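Local coordinates for periplasmic oligopeptide-binding protein (Burkholderia pseudomallei, PDB 3ZS6), which probably captures oligopeptides in the periplasm as the solute-binding component of an ABC transport system, at residues 54-57 with 63-66; 127-130 with 134-137; 235-238 with 244-247; 304-309 with 418-423; 479-482 with 487-490. All coordinates share one frame; numbering follows the deposited sequence.

Contact 1 of 5, residues 54-57 with 63-66; sequences QAWE and TWIF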
# COMPACT_ATOMS: atom_id res chain seq x y z
N GLN A 54 -5.81 -24.53 3.07
CA GLN A 54 -4.94 -25.22 4.00
C GLN A 54 -3.62 -25.59 3.33
O GLN A 54 -2.61 -25.83 3.99
CB GLN A 54 -5.63 -26.46 4.60
CG GLN A 54 -6.03 -27.51 3.58
CD GLN A 54 -6.65 -28.73 4.23
OE1 GLN A 54 -7.53 -28.63 5.08
NE2 GLN A 54 -6.18 -29.91 3.83
N ALA A 55 -3.61 -25.60 2.00
CA ALA A 55 -2.42 -25.96 1.24
C ALA A 55 -2.50 -25.46 -0.19
O ALA A 55 -3.58 -25.19 -0.71
CB ALA A 55 -2.21 -27.48 1.27
N TRP A 56 -1.35 -25.33 -0.84
CA TRP A 56 -1.31 -24.96 -2.25
C TRP A 56 -0.08 -25.53 -2.93
O TRP A 56 0.89 -25.92 -2.28
CB TRP A 56 -1.36 -23.44 -2.43
CG TRP A 56 -0.37 -22.70 -1.60
CD1 TRP A 56 0.96 -22.54 -1.85
CD2 TRP A 56 -0.63 -21.99 -0.38
NE1 TRP A 56 1.55 -21.78 -0.86
CE2 TRP A 56 0.59 -21.44 0.06
CE3 TRP A 56 -1.78 -21.79 0.40
CZ2 TRP A 56 0.70 -20.69 1.22
CZ3 TRP A 56 -1.67 -21.03 1.56
CH2 TRP A 56 -0.44 -20.50 1.96
N GLU A 57 -0.13 -25.58 -4.26
CA GLU A 57 0.92 -26.20 -5.03
C GLU A 57 1.05 -25.52 -6.39
O GLU A 57 0.05 -25.24 -7.05
CB GLU A 57 0.61 -27.70 -5.20
CG GLU A 57 1.73 -28.52 -5.82
CD GLU A 57 1.52 -30.02 -5.64
OE1 GLU A 57 1.03 -30.44 -4.57
OE2 GLU A 57 1.86 -30.78 -6.57
N THR A 63 0.17 -22.30 -13.41
CA THR A 63 -0.95 -22.94 -12.73
C THR A 63 -0.70 -23.18 -11.24
O THR A 63 0.28 -23.81 -10.86
CB THR A 63 -1.30 -24.28 -13.38
OG1 THR A 63 -1.59 -24.07 -14.77
CG2 THR A 63 -2.50 -24.92 -12.70
N TRP A 64 -1.62 -22.67 -10.41
CA TRP A 64 -1.60 -22.92 -8.97
C TRP A 64 -2.87 -23.64 -8.51
O TRP A 64 -3.97 -23.36 -9.00
CB TRP A 64 -1.48 -21.60 -8.19
CG TRP A 64 -0.13 -20.94 -8.29
CD1 TRP A 64 0.29 -20.08 -9.27
CD2 TRP A 64 0.96 -21.07 -7.37
NE1 TRP A 64 1.59 -19.68 -9.01
CE2 TRP A 64 2.02 -20.27 -7.85
CE3 TRP A 64 1.15 -21.80 -6.18
CZ2 TRP A 64 3.24 -20.17 -7.20
CZ3 TRP A 64 2.36 -21.70 -5.53
CH2 TRP A 64 3.40 -20.89 -6.04
N ILE A 65 -2.72 -24.57 -7.57
CA ILE A 65 -3.86 -25.26 -6.98
C ILE A 65 -3.94 -24.91 -5.50
O ILE A 65 -2.95 -25.00 -4.79
CB ILE A 65 -3.73 -26.80 -7.12
CG1 ILE A 65 -3.72 -27.21 -8.60
CG2 ILE A 65 -4.86 -27.51 -6.39
CD1 ILE A 65 -5.06 -27.07 -9.27
N PHE A 66 -5.12 -24.49 -5.05
CA PHE A 66 -5.35 -24.21 -3.63
C PHE A 66 -6.37 -25.20 -3.08
O PHE A 66 -7.48 -25.33 -3.61
CB PHE A 66 -5.86 -22.77 -3.42
CG PHE A 66 -4.84 -21.71 -3.77
CD1 PHE A 66 -4.70 -21.25 -5.07
CD2 PHE A 66 -4.02 -21.17 -2.79
CE1 PHE A 66 -3.78 -20.27 -5.39
CE2 PHE A 66 -3.09 -20.18 -3.10
CZ PHE A 66 -2.96 -19.74 -4.41
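Glu57 and Ile65 form an antiparallel hydrogen-bonded pair, and Trp56 and Phe66 next to them a non-hydrogen-bonded one, with the axes of 55-57 and 63-66 passing 4.7 Å apart. The two strands are the arms of a beta hairpin, 48-60 and 63-68. Glu57 N gives its hydrogen to Ile65 O and Ile65 N returns one to Glu57 O, each over 2.9 Å, the second nearly straight at 168°. Trp56 CA lies 3.0 Å from Ile65 O, a CA-H...O contact beside the conventional bond. Further back, Gln54 and Ala55 both face Lys67, a classic beta bulge that breaks the pairing rhythm. Trp56 and Phe66 point to one face of the sheet, Glu57 and Ile65 to the other. On the aromatic face, the first torsion of Trp56 (chi1 50°) sets CG between the backbone N and the carbonyl carbon, and the indole leans away from the partner strand. It is therefore the root of the side chain that packs hardest: Trp56 CB lies 3.5 Å from Phe66 CD2. The five-membered ring of Trp56 and the Phe66 ring meet obliquely, their planes 51° apart. Helix 145-148 covers this face, Pro146 meeting both tryptophans and Phe145 meeting Trp64 and Phe66, while His58 stacks on the Trp64 ring. Trp64 swings its six-membered ring toward the neighbouring strand, where CZ3 lies 4.0 Å from Trp56 CD1 and CE3 stands 3.7 Å from Glu57 O.

Contact 2 of 5, residues 127-130 with 134-137; sequences RAID and IEVK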
# COMPACT_ATOMS: atom_id res chain seq x y z
N ARG A 127 -10.94 -21.08 -11.28
CA ARG A 127 -11.95 -22.12 -11.44
C ARG A 127 -12.16 -22.95 -10.17
O ARG A 127 -11.20 -23.33 -9.49
CB ARG A 127 -11.56 -23.03 -12.61
CG ARG A 127 -12.55 -24.13 -12.93
CD ARG A 127 -12.22 -24.78 -14.27
NE ARG A 127 -10.99 -25.57 -14.23
CZ ARG A 127 -10.95 -26.90 -14.17
NH1 ARG A 127 -12.08 -27.60 -14.14
NH2 ARG A 127 -9.78 -27.53 -14.14
N ALA A 128 -13.42 -23.23 -9.85
CA ALA A 128 -13.73 -24.17 -8.78
C ALA A 128 -13.81 -25.60 -9.32
O ALA A 128 -14.82 -25.99 -9.91
CB ALA A 128 -15.03 -23.78 -8.09
N ILE A 129 -12.74 -26.37 -9.14
CA ILE A 129 -12.74 -27.77 -9.57
C ILE A 129 -13.78 -28.54 -8.77
O ILE A 129 -14.46 -29.43 -9.29
CB ILE A 129 -11.34 -28.40 -9.40
CG1 ILE A 129 -10.36 -27.72 -10.35
CG2 ILE A 129 -11.39 -29.92 -9.64
CD1 ILE A 129 -8.94 -28.21 -10.22
N ASP A 130 -13.87 -28.21 -7.49
CA ASP A 130 -14.94 -28.66 -6.61
C ASP A 130 -15.01 -27.65 -5.48
O ASP A 130 -14.19 -26.73 -5.43
CB ASP A 130 -14.71 -30.09 -6.12
CG ASP A 130 -13.44 -30.24 -5.29
OD1 ASP A 130 -13.19 -29.40 -4.39
OD2 ASP A 130 -12.69 -31.21 -5.53
N ILE A 134 -9.47 -24.96 -5.64
CA ILE A 134 -9.38 -23.83 -6.56
C ILE A 134 -8.20 -23.95 -7.52
O ILE A 134 -7.08 -24.25 -7.12
CB ILE A 134 -9.27 -22.50 -5.81
CG1 ILE A 134 -10.60 -22.17 -5.14
CG2 ILE A 134 -8.84 -21.38 -6.77
CD1 ILE A 134 -10.54 -20.98 -4.21
N GLU A 135 -8.46 -23.70 -8.80
CA GLU A 135 -7.40 -23.64 -9.79
C GLU A 135 -7.26 -22.21 -10.31
O GLU A 135 -8.22 -21.61 -10.78
CB GLU A 135 -7.69 -24.59 -10.95
CG GLU A 135 -6.67 -24.51 -12.07
CD GLU A 135 -7.12 -25.23 -13.33
OE1 GLU A 135 -7.94 -24.66 -14.07
OE2 GLU A 135 -6.65 -26.36 -13.57
N VAL A 136 -6.05 -21.66 -10.23
CA VAL A 136 -5.77 -20.35 -10.81
C VAL A 136 -4.74 -20.44 -11.93
O VAL A 136 -3.62 -20.94 -11.73
CB VAL A 136 -5.28 -19.34 -9.74
CG1 VAL A 136 -4.98 -17.98 -10.38
CG2 VAL A 136 -6.31 -19.19 -8.64
N LYS A 137 -5.12 -19.97 -13.11
CA LYS A 137 -4.21 -19.85 -14.24
C LYS A 137 -3.72 -18.42 -14.32
O LYS A 137 -4.52 -17.49 -14.25
CB LYS A 137 -4.93 -20.21 -15.55
CG LYS A 137 -5.45 -21.64 -15.62
CD LYS A 137 -4.41 -22.57 -16.22
CE LYS A 137 -4.98 -23.97 -16.39
NZ LYS A 137 -3.98 -24.90 -16.97
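Arg127 and Glu135 are joined twice, by backbone and by side chain. Arg127 N donates to Glu135 O over 2.8 Å, and Glu135 N returns an almost straight bond of 2.8 Å to Arg127 O, so the N-H and C=O of both residues are satisfied across the pair. Above this pair the side chains form a salt bridge. Arg127 NE points at Glu135 OE1, 3.2 Å away in the guanidinium plane, yet it meets that oxygen from above the carboxylate, 54° out of its plane. The two flat groups are turned 61° against each other, so the match is not a parallel two-bond one: Arg127 NH2 makes only weak bonds to Glu135 OE1 and Glu135 OE2, both at 3.4 Å. Ile129 lies against one guanidinium face, its CG1 3.8 Å above the plane and offset toward the rim, and its CD1 rests 3.9 Å from Glu135 CB. The turn has its own acceptor, Asp130 OD1, which bonds Tyr132 N and Thr133 OG1. On the far face Ala128 and Ile134 pack on Ala82 of helix 82-93, and the backbone of Ile134 bonds onward to Phe66. This is a beta hairpin whose first strand, 126-128, forms an outer edge of the five-stranded antiparallel sheet.

Contact 3 of 5, residues 235-238 with 244-247; sequences YSIP and QISK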
# COMPACT_ATOMS: atom_id res chain seq x y z
N TYR A 235 0.10 4.29 14.88
CA TYR A 235 0.44 4.13 13.47
C TYR A 235 1.94 4.36 13.24
O TYR A 235 2.62 3.54 12.62
CB TYR A 235 -0.38 5.11 12.63
CG TYR A 235 0.09 5.22 11.20
CD1 TYR A 235 -0.01 4.13 10.34
CD2 TYR A 235 0.64 6.40 10.72
CE1 TYR A 235 0.42 4.22 9.02
CE2 TYR A 235 1.07 6.50 9.40
CZ TYR A 235 0.95 5.41 8.56
OH TYR A 235 1.38 5.51 7.26
N SER A 236 2.45 5.45 13.79
CA SER A 236 3.86 5.81 13.65
C SER A 236 4.33 6.58 14.88
O SER A 236 3.83 6.37 15.98
CB SER A 236 4.06 6.64 12.38
OG SER A 236 5.40 7.05 12.22
N ILE A 237 5.29 7.48 14.69
CA ILE A 237 5.65 8.44 15.73
C ILE A 237 5.76 9.83 15.10
O ILE A 237 5.98 9.94 13.90
CB ILE A 237 6.99 8.09 16.41
CG1 ILE A 237 8.06 7.79 15.36
CG2 ILE A 237 6.83 6.90 17.36
CD1 ILE A 237 9.46 7.81 15.91
N PRO A 238 5.62 10.90 15.91
CA PRO A 238 5.73 12.25 15.34
C PRO A 238 7.10 12.51 14.73
O PRO A 238 8.12 12.06 15.26
CB PRO A 238 5.53 13.17 16.55
CG PRO A 238 4.86 12.32 17.60
CD PRO A 238 5.36 10.91 17.35
N GLN A 244 13.26 12.00 22.02
CA GLN A 244 12.57 12.09 23.29
C GLN A 244 11.70 10.85 23.51
O GLN A 244 11.57 10.37 24.62
CB GLN A 244 11.69 13.35 23.35
CG GLN A 244 10.43 13.26 22.50
CD GLN A 244 9.36 14.27 22.91
OE1 GLN A 244 9.58 15.09 23.81
NE2 GLN A 244 8.21 14.22 22.25
N ILE A 245 11.11 10.36 22.43
CA ILE A 245 10.24 9.19 22.51
C ILE A 245 11.01 7.94 22.92
O ILE A 245 10.54 7.16 23.75
CB ILE A 245 9.53 8.94 21.18
CG1 ILE A 245 8.54 10.08 20.91
CG2 ILE A 245 8.83 7.60 21.20
CD1 ILE A 245 7.84 9.99 19.58
N SER A 246 12.19 7.77 22.33
CA SER A 246 13.04 6.63 22.64
C SER A 246 13.40 6.62 24.13
O SER A 246 13.41 5.56 24.78
CB SER A 246 14.30 6.68 21.79
OG SER A 246 15.20 5.65 22.15
N LYS A 247 13.69 7.80 24.66
CA LYS A 247 14.11 7.93 26.04
C LYS A 247 12.96 7.60 26.98
O LYS A 247 13.15 6.93 27.99
CB LYS A 247 14.61 9.35 26.31
CG LYS A 247 15.05 9.60 27.74
CD LYS A 247 14.92 11.08 28.08
CE LYS A 247 15.49 11.95 26.97
NZ LYS A 247 14.86 13.31 26.95
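Helix 242-249 packs back on the loop that joins it to helix 219-227, with Ile245 plugged against a seat formed by Ile237 and Pro238. The contact is wholly apolar and buried, and its weight falls on one methyl, Ile245 CD1. With CG1 beside the backbone N and the second torsion extended (chi2 176°), the isoleucine stretches straight from the helix into the angle between the two loop residues. Pro238 CD meets the methyl at 3.5 Å, closer than carbons usually come, which marks the proline ring as the tight wall. The backbones stay well apart: the CA atoms of Ile237 and Ile245 are separated by 8.2 Å. Neighbouring elements pack around the three residues. Leu480 of strand 470-480 touches both isoleucines, Leu253 packs on Ile245, and Glu220 and Leu223 of helix 219-227 lie against Pro238. The earlier part of the loop is held by polar and aromatic contacts instead, Tyr235 N bonding Gln10 OE1 and its ring meeting Trp26 edge-to-face. On the Ile237 side the fit is looser and shared between two carbons: CB approaches Ile245 CD1 to 3.8 Å and CG2 to 3.9 Å.

Contact 4 of 5, residues 304-309 with 418-423; sequences YGLMPK and DLIRCG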
# COMPACT_ATOMS: atom_id res chain seq x y z
N TYR A 304 15.70 7.82 -4.53
CA TYR A 304 15.66 8.52 -5.82
C TYR A 304 14.77 7.79 -6.83
O TYR A 304 14.42 8.35 -7.87
CB TYR A 304 17.09 8.67 -6.37
CG TYR A 304 17.96 9.38 -5.37
CD1 TYR A 304 17.98 10.77 -5.31
CD2 TYR A 304 18.72 8.67 -4.45
CE1 TYR A 304 18.76 11.43 -4.38
CE2 TYR A 304 19.51 9.32 -3.52
CZ TYR A 304 19.52 10.70 -3.49
OH TYR A 304 20.28 11.36 -2.56
N GLY A 305 14.44 6.54 -6.53
CA GLY A 305 13.52 5.76 -7.34
C GLY A 305 12.47 5.10 -6.47
O GLY A 305 12.32 5.45 -5.29
N LEU A 306 11.73 4.16 -7.05
CA LEU A 306 10.62 3.49 -6.35
C LEU A 306 11.05 2.27 -5.54
O LEU A 306 10.40 1.93 -4.55
CB LEU A 306 9.53 3.08 -7.35
CG LEU A 306 8.84 4.19 -8.14
CD1 LEU A 306 7.87 3.60 -9.17
CD2 LEU A 306 8.12 5.16 -7.21
N MET A 307 12.12 1.60 -5.96
CA MET A 307 12.55 0.36 -5.32
C MET A 307 13.36 0.62 -4.05
O MET A 307 14.46 1.16 -4.11
CB MET A 307 13.40 -0.50 -6.27
CG MET A 307 12.76 -0.82 -7.62
SD MET A 307 11.32 -1.89 -7.49
CE MET A 307 10.66 -1.72 -9.15
N PRO A 308 12.82 0.22 -2.89
CA PRO A 308 13.60 0.33 -1.65
C PRO A 308 14.76 -0.66 -1.68
O PRO A 308 14.61 -1.74 -2.26
CB PRO A 308 12.60 -0.08 -0.55
CG PRO A 308 11.25 -0.15 -1.21
CD PRO A 308 11.50 -0.40 -2.67
N LYS A 309 15.90 -0.30 -1.11
CA LYS A 309 17.00 -1.26 -1.04
C LYS A 309 16.51 -2.49 -0.29
O LYS A 309 15.87 -2.37 0.76
CB LYS A 309 18.21 -0.64 -0.33
CG LYS A 309 19.38 -1.60 -0.18
CD LYS A 309 20.49 -1.01 0.69
CE LYS A 309 21.13 0.21 0.05
NZ LYS A 309 22.31 0.68 0.82
N ASP A 418 3.52 -1.47 -10.43
CA ASP A 418 2.10 -1.11 -10.49
C ASP A 418 1.89 0.41 -10.50
O ASP A 418 0.81 0.89 -10.86
CB ASP A 418 1.31 -1.74 -9.34
CG ASP A 418 0.99 -3.21 -9.57
OD1 ASP A 418 0.93 -3.62 -10.75
OD2 ASP A 418 0.79 -3.94 -8.58
N LEU A 419 2.91 1.16 -10.10
CA LEU A 419 2.81 2.62 -10.08
C LEU A 419 3.12 3.29 -11.42
O LEU A 419 2.77 4.46 -11.63
CB LEU A 419 3.78 3.20 -9.04
CG LEU A 419 3.57 2.76 -7.60
CD1 LEU A 419 4.67 3.34 -6.71
CD2 LEU A 419 2.17 3.16 -7.11
N ILE A 420 3.77 2.56 -12.32
CA ILE A 420 4.28 3.18 -13.54
C ILE A 420 3.95 2.44 -14.84
O ILE A 420 4.22 2.96 -15.93
CB ILE A 420 5.80 3.40 -13.46
CG1 ILE A 420 6.50 2.12 -13.00
CG2 ILE A 420 6.13 4.56 -12.52
CD1 ILE A 420 8.02 2.14 -13.19
N ARG A 421 3.40 1.23 -14.74
CA ARG A 421 2.98 0.47 -15.93
C ARG A 421 1.83 1.18 -16.64
O ARG A 421 0.89 1.63 -15.99
CB ARG A 421 2.53 -0.95 -15.56
CG ARG A 421 3.66 -1.93 -15.30
CD ARG A 421 3.13 -3.36 -15.16
NE ARG A 421 2.08 -3.47 -14.14
CZ ARG A 421 0.78 -3.45 -14.41
NH1 ARG A 421 0.35 -3.33 -15.67
NH2 ARG A 421 -0.10 -3.55 -13.43
N CYS A 422 1.90 1.25 -17.97
CA CYS A 422 0.83 1.85 -18.77
C CYS A 422 -0.52 1.26 -18.39
O CYS A 422 -0.69 0.05 -18.39
CB CYS A 422 1.06 1.59 -20.26
SG CYS A 422 2.53 2.34 -20.99
N GLY A 423 -1.48 2.12 -18.08
CA GLY A 423 -2.83 1.64 -17.85
C GLY A 423 -3.12 0.96 -16.51
O GLY A 423 -4.26 0.57 -16.26
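Leu306 drives its two methyls into the pair Leu419 and Ile420, and these three side chains make the whole of the tight part. Leu306 CD1 meets Ile420 CG2 tip to tip at 3.9 Å. The same methyl is 4.0 Å from Leu419 CD1, and Leu306 CD2 reaches that carbon at 3.9 Å, so the fork of one leucine straddles a single methyl of the other. Ile420 can offer CG2 because a chi1 of 49° tucks CG1 against the main chain and turns the shorter branch out to Leu306. Only side chains bridge the gap, as the CA atoms of Leu306 and Leu419 are 8.7 Å apart. Both segments are irregular loops of this solute-binding fold, one following strand 301-302 and the other following helix 414-417, and helix 449-464 packs beside both, with Met464 on Leu306 and Ala463 on Ile420. The backbone of Leu306 is itself pinned, its N bonded to His460 NE2 and its O to Thr261 OG1. Away from this core the second loop grows more exposed toward its end at Gly423 and is fixed by polar and covalent links. Arg421 NH2 bonds Asp418 OD1 at 2.9 Å with an angle of 173°, the oxygen lying in the guanidinium plane, while Arg421 NH1 pairs with Glu106; the two carboxylates thus probably share the arginine's charge. Cys422 is tied to Cys432 by a disulfide, and its N bonds Asp437 OD2.

Contact 5 of 5, residues 479-482 with 487-490; sequences RLVK and GYTL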
# COMPACT_ATOMS: atom_id res chain seq x y z
N ARG A 479 7.12 2.76 15.42
CA ARG A 479 5.84 3.03 16.06
C ARG A 479 5.90 2.59 17.53
O ARG A 479 6.84 1.89 17.93
CB ARG A 479 4.69 2.32 15.33
CG ARG A 479 4.71 0.79 15.41
CD ARG A 479 3.30 0.20 15.16
NE ARG A 479 2.72 0.65 13.90
CZ ARG A 479 2.88 0.03 12.74
NH1 ARG A 479 3.60 -1.09 12.66
NH2 ARG A 479 2.32 0.52 11.64
N LEU A 480 4.93 3.03 18.32
CA LEU A 480 4.85 2.65 19.73
C LEU A 480 3.82 1.54 19.91
O LEU A 480 2.69 1.65 19.45
CB LEU A 480 4.48 3.85 20.60
CG LEU A 480 5.56 4.93 20.74
CD1 LEU A 480 4.97 6.27 21.20
CD2 LEU A 480 6.67 4.47 21.70
N VAL A 481 4.24 0.46 20.57
CA VAL A 481 3.36 -0.65 20.90
C VAL A 481 3.64 -1.02 22.36
O VAL A 481 4.79 -1.25 22.74
CB VAL A 481 3.58 -1.86 19.99
CG1 VAL A 481 2.69 -3.03 20.40
CG2 VAL A 481 3.33 -1.49 18.51
N LYS A 482 2.59 -1.06 23.18
CA LYS A 482 2.74 -1.26 24.62
C LYS A 482 3.50 -2.55 24.95
O LYS A 482 3.43 -3.54 24.21
CB LYS A 482 1.36 -1.25 25.29
CG LYS A 482 0.62 0.08 25.17
CD LYS A 482 1.20 1.13 26.13
CE LYS A 482 0.41 2.43 26.10
NZ LYS A 482 0.87 3.38 27.17
N GLY A 487 3.64 -10.88 20.71
CA GLY A 487 3.58 -11.39 19.34
C GLY A 487 4.15 -10.48 18.25
O GLY A 487 4.26 -10.90 17.09
N TYR A 488 4.49 -9.25 18.59
CA TYR A 488 5.01 -8.30 17.60
C TYR A 488 6.43 -8.70 17.19
O TYR A 488 7.26 -9.00 18.05
CB TYR A 488 5.02 -6.87 18.17
CG TYR A 488 5.13 -5.76 17.14
CD1 TYR A 488 6.38 -5.31 16.69
CD2 TYR A 488 3.99 -5.16 16.61
CE1 TYR A 488 6.49 -4.29 15.75
CE2 TYR A 488 4.09 -4.14 15.65
CZ TYR A 488 5.34 -3.71 15.23
OH TYR A 488 5.43 -2.71 14.30
N THR A 489 6.71 -8.72 15.89
CA THR A 489 8.07 -9.00 15.42
C THR A 489 8.61 -7.84 14.61
O THR A 489 7.86 -6.94 14.21
CB THR A 489 8.15 -10.27 14.54
OG1 THR A 489 7.76 -9.94 13.20
CG2 THR A 489 7.24 -11.38 15.10
N LEU A 490 9.91 -7.85 14.35
CA LEU A 490 10.52 -6.76 13.59
C LEU A 490 10.85 -7.20 12.17
O LEU A 490 11.65 -6.56 11.48
CB LEU A 490 11.79 -6.26 14.30
CG LEU A 490 11.60 -5.82 15.76
CD1 LEU A 490 12.93 -5.36 16.37
CD2 LEU A 490 10.53 -4.74 15.88
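Arg479 and Tyr488 meet at the hydroxyl of the tyrosine, which touches several atoms of the arginine chain. From CB, which points toward the 487-490 segment, the first torsion (chi1 68°) folds CG back over the main chain. CG then lies 3.7 Å from Tyr488 OH, and CD is equally near that oxygen, again at 3.7 Å. A bend at chi3 (55°) carries the chain onward: NE turns aside to weak bonds with Thr234 O and Tyr235 O, and CZ is 4.1 Å from Tyr488 OH. NH1 then donates to Tyr488 OH over 2.9 Å, with the oxygen close to the guanidinium plane. NH2 takes the strongest polar partner, a salt bridge to Asp495 OD2. With all three nitrogens engaged, rotation of the guanidinium is probably restricted, and its plane stands 75° from that of the tyrosine ring. On the CD2-CE2 side of the ring, Val481 supplies the apolar half of the contact, its CG2 coming 4.0 Å from Tyr488 CE2 at an oblique slant. Arg254 and Arg497 also touch the tyrosine, so the ring sits among strand and loop residues. Arg479 and Val481 belong to the end of strand 470-480 and its exit, where their backbones bond to Arg254 and Glu252. The segments do not pair as strands, since the CA atoms of Val481 and Tyr488 are 8.5 Å apart. This is side-chain packing of a returning loop on the end of strand 470-480, in the mixed sheet, and the residue that follows it, with a buried arginine held between tyrosine and aspartate.

In the fold
From the N terminus, contact 1 closes the hairpin of 48-60 and 63-68, and contact 2 that of 126-128 and 133-137; their inner strands, 63-68 and 133-137, are neighbours in one antiparallel sheet, with Trp64 O 3.0 Å from Val136 N. Contact 3 then folds helix 242-249 back on its own entry loop. Contact 4 closes the longest loop, bringing 304-309 to 418-423 across 108 intervening residues, and contact 5 turns the chain back near its C terminus. All five come in series, with no nesting or crossing. Contacts 3 and 5 touch, Ser236 CA lying 4.0 Å from Arg479 CB, whereas contacts 2 and 3 lie on opposite sides of the chain's centre, their centres about 47 Å apart.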